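Local coordinates for hypothetical 27.5 kDa protein in SPX19-GCR2 intergenic region (Saccharomyces cerevisiae, PDB 1JZT) that catalyses the epimerization of the S- and R-forms of NAD(P)HX, a hydrated, damaged form of NAD(P)H, so that both epimers can be repaired, at residues P67-N70 / G71-L75; T99-Y102 / K103-H107. All blocks are in the same frame, centred on the assembly; numbering follows the deposited sequence.

Both contacts lie at the N-terminal start of a helix, and they follow one another along the chain without nesting or crossing. After strand 60-65, contact 1 (67-70 with 71-75) closes the start of helix 69-83, in the beta-alpha-beta unit that runs on to strand 88-91. After that strand, contact 2 (99-102 with 103-107) opens helix 100-111, which leads to strand 116-117. The two helix starts lie side by side, their centres about 10 Å apart. Y102 of contact 2 reaches the start of helix 69-83 in contact 1, its OH 3.1 Å from N69 N, while L105 packs against L75 and touches G72.

Contact 1 (P67-N70 / G71-L75); sequences PGNN and GGDGL
A chi1 of -180° sets N69 CG beside the carbonyl carbon, which brings its amide near D73, whose own CG stands beside the backbone N (chi1 -71°); the two groups stop 3.9 Å apart, ND2 to OD2. They sit on the first turn of helix 69-83, in a glycine-rich strand-turn-helix resembling the Rossmann phosphate-binding turn. Water links them: one molecule donates to N69 OD1 and D73 OD1, another to N70 OD1 (2.7 Å) and D73 OD2 (2.8 Å). The carboxylate is thus bridged to both asparagines, one oxygen to each, and the amide and carboxylate planes of N69 and D73 are turned 77° apart.

Three backbone bonds build the turn, G72 N to G68 O, D73 N to N69 O and G74 N to N70 O, with G68 at the N-cap position. Residues 69-73 are predicted to bind (6S)-NADPHX and N70 a potassium ion; the N70 side chain touches D173, also predicted to bind substrate. N69 and D73 also meet M32 of helix 28-46. At the N-cap, a third water accepts from G68 N at 2.7 Å and from G71 N at 3.1 Å.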
ATOM      1  N   PRO A  67      11.203   2.755  -3.501  1.00 12.34           N
ATOM      2  CA  PRO A  67      12.501   2.524  -2.864  1.00 13.79           C
ATOM      3  C   PRO A  67      12.551   2.656  -1.342  1.00 15.42           C
ATOM      4  O   PRO A  67      13.612   2.481  -0.743  1.00 14.69           O
ATOM      5  CB  PRO A  67      13.389   3.545  -3.558  1.00 14.46           C
ATOM      6  CG  PRO A  67      12.472   4.730  -3.646  1.00 15.77           C
ATOM      7  CD  PRO A  67      11.126   4.122  -4.055  1.00 13.16           C
ATOM      8  N   GLY A  68      11.421   2.967  -0.711  1.00 14.90           N
ATOM      9  CA  GLY A  68      11.434   3.115   0.731  1.00 13.94           C
ATOM     10  C   GLY A  68      10.459   2.215   1.468  1.00 14.66           C
ATOM     11  O   GLY A  68      10.118   1.129   1.004  1.00 14.80           O
ATOM     12  N   ASN A  69      10.018   2.692   2.626  1.00 14.77           N
ATOM     13  CA  ASN A  69       9.082   1.995   3.502  1.00 16.16           C
ATOM     14  C   ASN A  69       7.803   1.521   2.793  1.00 14.93           C
ATOM     15  O   ASN A  69       7.358   0.391   2.995  1.00 13.75           O
ATOM     16  CB  ASN A  69       8.697   2.931   4.654  1.00 20.01           C
ATOM     17  CG  ASN A  69       7.724   2.297   5.624  1.00 21.54           C
ATOM     18  OD1 ASN A  69       8.091   1.396   6.375  1.00 23.60           O
ATOM     19  ND2 ASN A  69       6.474   2.766   5.616  1.00 21.51           N
ATOM     20  N   ASN A  70       7.205   2.398   1.988  1.00 14.06           N
ATOM     21  CA  ASN A  70       5.977   2.064   1.276  1.00 12.53           C
ATOM     22  C   ASN A  70       6.223   0.831   0.408  1.00 11.01           C
ATOM     23  O   ASN A  70       5.415  -0.100   0.394  1.00 10.04           O
ATOM     24  CB  ASN A  70       5.513   3.250   0.419  1.00 12.39           C
ATOM     25  CG  ASN A  70       3.994   3.276   0.222  1.00 12.67           C
ATOM     26  OD1 ASN A  70       3.229   3.230   1.194  1.00 14.32           O
ATOM     27  ND2 ASN A  70       3.556   3.377  -1.026  1.00 10.71           N
ATOM     28  N   GLY A  71       7.347   0.823  -0.305  1.00  9.05           N
ATOM     29  CA  GLY A  71       7.680  -0.308  -1.151  1.00  8.25           C
ATOM     30  C   GLY A  71       7.849  -1.575  -0.329  1.00  9.48           C
ATOM     31  O   GLY A  71       7.445  -2.654  -0.757  1.00  7.73           O
ATOM     32  N   GLY A  72       8.445  -1.443   0.854  1.00  8.93           N
ATOM     33  CA  GLY A  72       8.643  -2.599   1.711  1.00 11.42           C
ATOM     34  C   GLY A  72       7.309  -3.233   2.066  1.00 10.86           C
ATOM     35  O   GLY A  72       7.171  -4.462   2.048  1.00  9.97           O
ATOM     36  N   ASP A  73       6.324  -2.397   2.394  1.00 10.07           N
ATOM     37  CA  ASP A  73       4.990  -2.885   2.736  1.00 10.23           C
ATOM     38  C   ASP A  73       4.442  -3.664   1.540  1.00  9.95           C
ATOM     39  O   ASP A  73       3.757  -4.672   1.701  1.00 10.03           O
ATOM     40  CB  ASP A  73       4.038  -1.721   3.063  1.00  9.72           C
ATOM     41  CG  ASP A  73       4.364  -1.031   4.387  1.00 10.77           C
ATOM     42  OD1 ASP A  73       5.180  -1.552   5.168  1.00  8.91           O
ATOM     43  OD2 ASP A  73       3.792   0.044   4.646  1.00 10.93           O
ATOM     44  N   GLY A  74       4.752  -3.188   0.338  1.00 10.80           N
ATOM     45  CA  GLY A  74       4.289  -3.862  -0.862  1.00  9.49           C
ATOM     46  C   GLY A  74       4.921  -5.230  -1.052  1.00  7.69           C
ATOM     47  O   GLY A  74       4.259  -6.166  -1.514  1.00  9.22           O
ATOM     48  N   LEU A  75       6.202  -5.354  -0.713  1.00  7.21           N
ATOM     49  CA  LEU A  75       6.907  -6.629  -0.850  1.00  7.71           C
ATOM     50  C   LEU A  75       6.262  -7.684   0.053  1.00  8.93           C
ATOM     51  O   LEU A  75       6.148  -8.853  -0.329  1.00  9.89           O
ATOM     52  CB  LEU A  75       8.392  -6.463  -0.493  1.00  9.64           C
ATOM     53  CG  LEU A  75       9.180  -5.456  -1.340  1.00  9.96           C
ATOM     54  CD1 LEU A  75      10.656  -5.426  -0.918  1.00 10.92           C
ATOM     55  CD2 LEU A  75       9.051  -5.829  -2.802  1.00 12.63           C
TER
HETATM   56  O   HOH W   1       8.756   3.468  -0.921  1.00 10.91           O
HETATM   57  O   HOH W   2       5.661   0.095   7.680  1.00 31.82           O
HETATM   58  O   HOH W   3       3.673   2.665   3.805  1.00 31.90           O

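Contact 2 (T99-Y102 / K103-H107); sequences TEFY and KQLVH
Q104 N donates to E100 O at 3.1 Å, and L105 N to F101 O at 2.9 Å; V106 N follows on Y102 O. These bonds form the first turn of helix 100-111, in the beta-alpha-beta unit of strands 88-91 and 116-117. T99 holds the N-cap position, but its side chain makes no capping bond; its CG2 instead lies over the centre of the Y102 ring, 3.4 Å above the plane. E100 bends at chi2 (-58°), laying OE2 beside the K103 methylene CD at 3.2 Å, while the K103 ammonium stays 5.0 Å away, NZ to OE2.

F101, its CG anti to the backbone N, extends its ring alongside the next turn. L105 covers one face in a CH-pi contact, CG 3.9 Å from the centroid, and Q104 OE1 meets the edge in plane, 3.5 Å from CD1, its amide nearly perpendicular to the ring. Replacing F101 by an alanine is likely to leave L105 CG without its ring face and Q104 OE1 without its edge. F101 and L105 both reach M32 of helix 28-46. Backbone bonds supply the polar hold; the side chains probably rely more on packing than on charge pairing.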
ATOM      1  N   THR A  99      19.599  -1.158   2.774  1.00 36.37           N
ATOM      2  CA  THR A  99      18.590  -1.631   3.720  1.00 34.46           C
ATOM      3  C   THR A  99      18.500  -3.152   3.627  1.00 31.63           C
ATOM      4  O   THR A  99      17.975  -3.695   2.654  1.00 31.44           O
ATOM      5  CB  THR A  99      17.208  -1.027   3.404  1.00 35.87           C
ATOM      6  OG1 THR A  99      17.324   0.396   3.296  1.00 38.29           O
ATOM      7  CG2 THR A  99      16.210  -1.365   4.507  1.00 36.10           C
ATOM      8  N   GLU A 100      19.011  -3.832   4.646  1.00 27.81           N
ATOM      9  CA  GLU A 100      19.019  -5.288   4.677  1.00 24.84           C
ATOM     10  C   GLU A 100      17.656  -5.965   4.606  1.00 21.16           C
ATOM     11  O   GLU A 100      17.474  -6.926   3.856  1.00 16.91           O
ATOM     12  CB  GLU A 100      19.747  -5.779   5.927  1.00 28.39           C
ATOM     13  CG  GLU A 100      21.144  -6.278   5.649  1.00 33.60           C
ATOM     14  CD  GLU A 100      21.151  -7.402   4.630  1.00 36.63           C
ATOM     15  OE1 GLU A 100      20.517  -8.447   4.896  1.00 38.04           O
ATOM     16  OE2 GLU A 100      21.786  -7.238   3.562  1.00 37.23           O
ATOM     17  N   PHE A 101      16.703  -5.474   5.386  1.00 18.73           N
ATOM     18  CA  PHE A 101      15.381  -6.078   5.410  1.00 16.43           C
ATOM     19  C   PHE A 101      14.697  -6.112   4.044  1.00 15.51           C
ATOM     20  O   PHE A 101      13.998  -7.073   3.725  1.00 14.16           O
ATOM     21  CB  PHE A 101      14.495  -5.372   6.443  1.00 16.11           C
ATOM     22  CG  PHE A 101      13.207  -6.093   6.715  1.00 16.21           C
ATOM     23  CD1 PHE A 101      13.204  -7.460   6.984  1.00 14.92           C
ATOM     24  CD2 PHE A 101      11.993  -5.418   6.668  1.00 16.95           C
ATOM     25  CE1 PHE A 101      12.008  -8.147   7.192  1.00 14.08           C
ATOM     26  CE2 PHE A 101      10.792  -6.093   6.873  1.00 15.75           C
ATOM     27  CZ  PHE A 101      10.802  -7.461   7.136  1.00 14.17           C
ATOM     28  N   TYR A 102      14.902  -5.081   3.226  1.00 14.51           N
ATOM     29  CA  TYR A 102      14.288  -5.063   1.900  1.00 15.45           C
ATOM     30  C   TYR A 102      14.829  -6.212   1.058  1.00 13.91           C
ATOM     31  O   TYR A 102      14.089  -6.837   0.302  1.00 12.81           O
ATOM     32  CB  TYR A 102      14.566  -3.739   1.172  1.00 15.80           C
ATOM     33  CG  TYR A 102      13.978  -2.510   1.833  1.00 19.47           C
ATOM     34  CD1 TYR A 102      13.023  -2.617   2.848  1.00 19.76           C
ATOM     35  CD2 TYR A 102      14.370  -1.235   1.432  1.00 19.85           C
ATOM     36  CE1 TYR A 102      12.480  -1.480   3.446  1.00 21.38           C
ATOM     37  CE2 TYR A 102      13.835  -0.098   2.018  1.00 21.20           C
ATOM     38  CZ  TYR A 102      12.893  -0.223   3.023  1.00 20.96           C
ATOM     39  OH  TYR A 102      12.370   0.909   3.601  1.00 20.85           O
ATOM     40  N   LYS A 103      16.126  -6.483   1.186  1.00 14.66           N
ATOM     41  CA  LYS A 103      16.758  -7.562   0.428  1.00 14.30           C
ATOM     42  C   LYS A 103      16.182  -8.900   0.878  1.00 13.67           C
ATOM     43  O   LYS A 103      15.945  -9.801   0.066  1.00 14.00           O
ATOM     44  CB  LYS A 103      18.276  -7.566   0.655  1.00 16.38           C
ATOM     45  CG  LYS A 103      18.997  -6.251   0.352  1.00 21.64           C
ATOM     46  CD  LYS A 103      20.438  -6.305   0.866  1.00 25.43           C
ATOM     47  CE  LYS A 103      21.206  -4.996   0.659  1.00 27.61           C
ATOM     48  NZ  LYS A 103      21.525  -4.728  -0.773  1.00 31.13           N
ATOM     49  N   GLN A 104      15.973  -9.030   2.184  1.00 13.09           N
ATOM     50  CA  GLN A 104      15.428 -10.263   2.740  1.00 12.43           C
ATOM     51  C   GLN A 104      13.991 -10.463   2.266  1.00 10.76           C
ATOM     52  O   GLN A 104      13.576 -11.591   1.975  1.00 11.95           O
ATOM     53  CB  GLN A 104      15.482 -10.221   4.268  1.00 12.60           C
ATOM     54  CG  GLN A 104      16.893 -10.178   4.844  1.00 12.87           C
ATOM     55  CD  GLN A 104      16.894  -9.988   6.350  1.00 15.58           C
ATOM     56  OE1 GLN A 104      16.284  -9.049   6.869  1.00 16.22           O
ATOM     57  NE2 GLN A 104      17.588 -10.873   7.063  1.00 17.02           N
ATOM     58  N   LEU A 105      13.235  -9.368   2.178  1.00  8.88           N
ATOM     59  CA  LEU A 105      11.846  -9.449   1.723  1.00  9.53           C
ATOM     60  C   LEU A 105      11.796  -9.934   0.271  1.00 10.68           C
ATOM     61  O   LEU A 105      10.859 -10.632  -0.127  1.00 11.10           O
ATOM     62  CB  LEU A 105      11.147  -8.086   1.873  1.00  8.14           C
ATOM     63  CG  LEU A 105      10.762  -7.685   3.313  1.00  8.97           C
ATOM     64  CD1 LEU A 105      10.239  -6.260   3.349  1.00  6.88           C
ATOM     65  CD2 LEU A 105       9.718  -8.653   3.853  1.00  7.96           C
ATOM     66  N   VAL A 106      12.817  -9.581  -0.511  1.00 11.14           N
ATOM     67  CA  VAL A 106      12.886 -10.013  -1.905  1.00 11.12           C
ATOM     68  C   VAL A 106      13.204 -11.503  -1.972  1.00 11.08           C
ATOM     69  O   VAL A 106      12.644 -12.231  -2.792  1.00 10.17           O
ATOM     70  CB  VAL A 106      13.949  -9.209  -2.695  1.00 10.99           C
ATOM     71  CG1 VAL A 106      14.151  -9.812  -4.090  1.00 11.44           C
ATOM     72  CG2 VAL A 106      13.496  -7.765  -2.824  1.00 10.94           C
ATOM     73  N   HIS A 107      14.102 -11.962  -1.108  1.00 12.52           N
ATOM     74  CA  HIS A 107      14.432 -13.381  -1.086  1.00 12.97           C
ATOM     75  C   HIS A 107      13.181 -14.173  -0.712  1.00 11.88           C
ATOM     76  O   HIS A 107      12.950 -15.264  -1.227  1.00 11.87           O
ATOM     77  CB  HIS A 107      15.559 -13.658  -0.088  1.00 16.74           C
ATOM     78  CG  HIS A 107      16.902 -13.176  -0.544  1.00 19.33           C
ATOM     79  ND1 HIS A 107      18.042 -13.328   0.212  1.00 24.12           N
ATOM     80  CD2 HIS A 107      17.289 -12.557  -1.686  1.00 22.59           C
ATOM     81  CE1 HIS A 107      19.076 -12.826  -0.442  1.00 24.59           C
ATOM     82  NE2 HIS A 107      18.645 -12.352  -1.597  1.00 23.18           N
TER